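Local coordinates for protein short-chain-enoyl-CoA hydratase (Clostridium acetobutylicum, PDB 5Z7R) that catalyses the reversible hydration of crotonyl-CoA, and also accepts hexenoyl-CoA but not longer analogues, in butanoate metabolism, at residues G110-R122 / P141-V153. Residues are numbered along the deposited sequence; the frame is centred on the assembly and turned at random.
Sequences GGGCEIAMSCDIR and PGFGGTQRLSRLV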
# COMPACT_ATOMS: atom_id res chain seq x y z
N GLY A 110 -11.48 9.40 24.67
CA GLY A 110 -10.66 8.21 24.66
C GLY A 110 -11.40 7.15 23.90
O GLY A 110 -11.80 7.39 22.75
N GLY A 111 -11.63 5.99 24.52
CA GLY A 111 -12.42 4.94 23.89
C GLY A 111 -13.76 5.38 23.29
O GLY A 111 -14.31 4.72 22.39
N GLY A 112 -14.31 6.48 23.79
CA GLY A 112 -15.60 6.96 23.33
C GLY A 112 -15.52 7.74 22.04
O GLY A 112 -16.39 7.63 21.18
N CYS A 113 -14.48 8.55 21.94
CA CYS A 113 -14.09 9.13 20.67
C CYS A 113 -13.82 8.01 19.67
O CYS A 113 -14.36 8.02 18.55
CB CYS A 113 -12.84 9.95 20.85
SG CYS A 113 -12.61 11.04 19.44
N GLU A 114 -13.07 7.00 20.12
CA GLU A 114 -12.69 5.88 19.23
C GLU A 114 -13.87 5.10 18.75
O GLU A 114 -13.92 4.73 17.57
CB GLU A 114 -11.64 4.98 19.88
CG GLU A 114 -10.30 5.70 20.14
CD GLU A 114 -9.41 4.96 21.14
OE1 GLU A 114 -9.87 4.67 22.26
OE2 GLU A 114 -8.25 4.65 20.79
N ILE A 115 -14.89 4.87 19.59
CA ILE A 115 -16.03 4.13 19.08
C ILE A 115 -16.80 4.96 18.06
O ILE A 115 -17.28 4.44 17.04
CB ILE A 115 -16.97 3.59 20.20
CG1 ILE A 115 -17.92 2.54 19.62
CG2 ILE A 115 -17.75 4.70 20.91
CD1 ILE A 115 -18.41 1.54 20.65
N ALA A 116 -16.91 6.25 18.32
CA ALA A 116 -17.65 7.14 17.43
C ALA A 116 -16.94 7.18 16.05
O ALA A 116 -17.60 7.14 15.00
CB ALA A 116 -17.78 8.52 18.04
N MET A 117 -15.61 7.22 16.07
CA MET A 117 -14.80 7.25 14.82
C MET A 117 -14.91 5.96 14.05
O MET A 117 -14.58 5.91 12.86
CB MET A 117 -13.35 7.50 15.12
CG MET A 117 -13.15 8.87 15.70
SD MET A 117 -11.49 9.49 15.73
CE MET A 117 -10.69 8.67 17.10
N SER A 118 -15.41 4.92 14.72
CA SER A 118 -15.58 3.62 14.11
C SER A 118 -16.92 3.44 13.47
O SER A 118 -17.15 2.42 12.86
CB SER A 118 -15.36 2.49 15.14
OG SER A 118 -14.13 2.67 15.87
N CYS A 119 -17.81 4.42 13.58
CA CYS A 119 -19.05 4.42 12.78
C CYS A 119 -18.90 5.12 11.42
O CYS A 119 -17.95 5.88 11.19
CB CYS A 119 -20.17 5.11 13.55
SG CYS A 119 -20.39 4.54 15.25
N ASP A 120 -19.82 4.86 10.53
CA ASP A 120 -19.85 5.50 9.24
C ASP A 120 -19.97 7.06 9.27
O ASP A 120 -19.18 7.75 8.63
CB ASP A 120 -21.00 4.90 8.44
CG ASP A 120 -20.77 3.44 8.13
OD1 ASP A 120 -19.81 3.16 7.38
OD2 ASP A 120 -21.52 2.57 8.62
N ILE A 121 -20.95 7.57 10.03
CA ILE A 121 -21.34 8.97 10.08
C ILE A 121 -21.40 9.44 11.53
O ILE A 121 -21.99 8.77 12.38
CB ILE A 121 -22.72 9.14 9.43
CG1 ILE A 121 -22.62 8.88 7.93
CG2 ILE A 121 -23.29 10.53 9.65
CD1 ILE A 121 -23.90 8.40 7.31
N ARG A 122 -20.77 10.56 11.83
CA ARG A 122 -20.87 11.13 13.16
C ARG A 122 -21.67 12.43 13.07
O ARG A 122 -21.54 13.24 12.12
CB ARG A 122 -19.49 11.48 13.72
CG ARG A 122 -18.71 10.28 14.23
CD ARG A 122 -17.18 10.41 14.12
NE ARG A 122 -16.71 10.55 12.75
CZ ARG A 122 -16.83 9.64 11.81
NH1 ARG A 122 -17.41 8.46 12.05
NH2 ARG A 122 -16.36 9.90 10.59
N PRO A 141 -3.57 6.03 22.64
CA PRO A 141 -4.86 5.47 22.32
C PRO A 141 -4.73 3.97 22.07
O PRO A 141 -3.74 3.53 21.52
CB PRO A 141 -5.25 6.25 21.05
CG PRO A 141 -4.61 7.61 21.26
CD PRO A 141 -3.32 7.32 21.95
N GLY A 142 -5.72 3.20 22.51
CA GLY A 142 -5.71 1.74 22.49
C GLY A 142 -6.81 1.09 21.68
O GLY A 142 -6.76 -0.10 21.43
N PHE A 143 -7.80 1.85 21.22
CA PHE A 143 -8.90 1.27 20.42
C PHE A 143 -9.04 1.97 19.06
O PHE A 143 -10.16 2.14 18.55
CB PHE A 143 -10.25 1.36 21.15
CG PHE A 143 -10.30 0.70 22.50
CD1 PHE A 143 -9.50 -0.39 22.84
CD2 PHE A 143 -11.23 1.13 23.44
CE1 PHE A 143 -9.57 -1.00 24.08
CE2 PHE A 143 -11.33 0.51 24.69
CZ PHE A 143 -10.50 -0.55 25.01
N GLY A 144 -7.91 2.37 18.48
CA GLY A 144 -7.87 2.84 17.11
C GLY A 144 -7.55 4.31 17.01
O GLY A 144 -7.29 4.81 15.93
N GLY A 145 -7.51 5.00 18.13
CA GLY A 145 -7.36 6.46 18.11
C GLY A 145 -6.25 6.97 17.22
O GLY A 145 -6.45 7.97 16.50
N THR A 146 -5.08 6.31 17.27
CA THR A 146 -3.86 6.75 16.59
C THR A 146 -4.01 6.63 15.09
O THR A 146 -3.21 7.18 14.35
CB THR A 146 -2.61 5.93 17.01
OG1 THR A 146 -2.72 4.55 16.60
CG2 THR A 146 -2.39 6.00 18.51
N GLN A 147 -5.01 5.89 14.65
CA GLN A 147 -5.20 5.65 13.25
C GLN A 147 -6.42 6.35 12.66
O GLN A 147 -6.37 6.89 11.53
CB GLN A 147 -5.35 4.15 13.00
CG GLN A 147 -4.13 3.32 13.31
CD GLN A 147 -2.84 4.00 12.87
OE1 GLN A 147 -2.68 4.37 11.70
NE2 GLN A 147 -1.90 4.16 13.82
N ARG A 148 -7.54 6.31 13.38
CA ARG A 148 -8.77 6.80 12.86
C ARG A 148 -8.79 8.37 12.89
O ARG A 148 -9.26 9.01 11.96
CB ARG A 148 -9.97 6.14 13.56
CG ARG A 148 -10.23 4.70 13.09
CD ARG A 148 -11.61 4.15 13.45
NE ARG A 148 -11.81 2.80 12.94
CZ ARG A 148 -11.52 1.68 13.64
NH1 ARG A 148 -11.06 1.76 14.87
NH2 ARG A 148 -11.66 0.48 13.11
N LEU A 149 -8.27 8.99 13.93
CA LEU A 149 -8.42 10.42 14.05
C LEU A 149 -7.72 11.12 12.86
O LEU A 149 -8.33 11.89 12.13
CB LEU A 149 -7.83 10.89 15.38
CG LEU A 149 -8.10 12.34 15.76
CD1 LEU A 149 -9.59 12.62 15.82
CD2 LEU A 149 -7.48 12.63 17.10
N SER A 150 -6.45 10.78 12.63
CA SER A 150 -5.66 11.39 11.58
C SER A 150 -6.29 11.13 10.23
O SER A 150 -6.31 12.00 9.35
CB SER A 150 -4.27 10.83 11.61
OG SER A 150 -4.37 9.46 11.55
N ARG A 151 -6.86 9.95 10.06
CA ARG A 151 -7.59 9.65 8.83
C ARG A 151 -8.81 10.52 8.66
O ARG A 151 -9.19 10.80 7.54
CB ARG A 151 -8.03 8.18 8.74
CG ARG A 151 -6.94 7.23 8.29
CD ARG A 151 -7.30 5.77 8.56
NE ARG A 151 -6.31 4.86 7.95
CZ ARG A 151 -5.11 4.55 8.45
NH1 ARG A 151 -4.37 3.69 7.80
NH2 ARG A 151 -4.67 5.03 9.62
N LEU A 152 -9.45 10.90 9.76
CA LEU A 152 -10.70 11.65 9.68
C LEU A 152 -10.43 13.17 9.69
O LEU A 152 -11.09 13.91 8.97
CB LEU A 152 -11.67 11.23 10.81
CG LEU A 152 -12.87 10.27 10.61
CD1 LEU A 152 -12.97 9.48 9.29
CD2 LEU A 152 -12.94 9.33 11.81
N VAL A 153 -9.50 13.65 10.49
CA VAL A 153 -9.34 15.10 10.63
C VAL A 153 -7.99 15.62 10.11
O VAL A 153 -7.66 16.80 10.28
CB VAL A 153 -9.54 15.54 12.10
CG1 VAL A 153 -10.83 14.96 12.70
CG2 VAL A 153 -8.32 15.20 12.96
O HOH W 1 -11.13 4.05 16.82
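Glu114 sets CG beside its backbone N (chi1 -63°) and runs extended beyond it, which carries its carboxylate into the turn that starts helix 145-153. There OE2 accepts two backbone N-H groups. Gly145 N, 2.8 Å from Glu114 OE2, meets its anti lone pair. Phe143 N, 2.9 Å from Glu114 OE2, comes from above the carboxylate plane. Both bonds are bent. Glu114 OE1 rests 3.5 Å from Phe143 CB, and the Phe143 ring is tilted 24° from the carboxylate plane. The Phe143 ring meets Phe90 edge-to-face and also touches the ring of Phe82.

One turn on, Met117 bends at its last torsion and fits as a knob among Gly145, Arg148, Leu149 and Leu152. Met117 SD lies 3.7 Å from Leu149 CD1, and Met117 CB touches Leu152 CD2. Leu152 also lays CD2 over one face of the Arg122 guanidinium, whose NH1 bonds to the carbonyls of Ala116 and Cys119.

Arg148, extended from CG to NE, runs alongside Met117 and Ser118, with Arg148 CD 3.5 Å from Met117 O. Ser118 OG lies over one face of its guanidinium and bonds to Glu114 O. A water accepts from Arg148 NH1 and donates to Glu114 O and Phe143 O, tying both segments together. The guanidinium also forms a salt bridge with Glu94.

The two helices belong to the crotonase fold and cross at 57°. Glu114 is the probable nucleophile, and its OE1 lies close to OE1 of Glu134, the probable proton acceptor. Two main-chain bonds anchor OE2 of the buried carboxylate, which probably helps to keep OE1 beside Glu134 for the hydration chemistry.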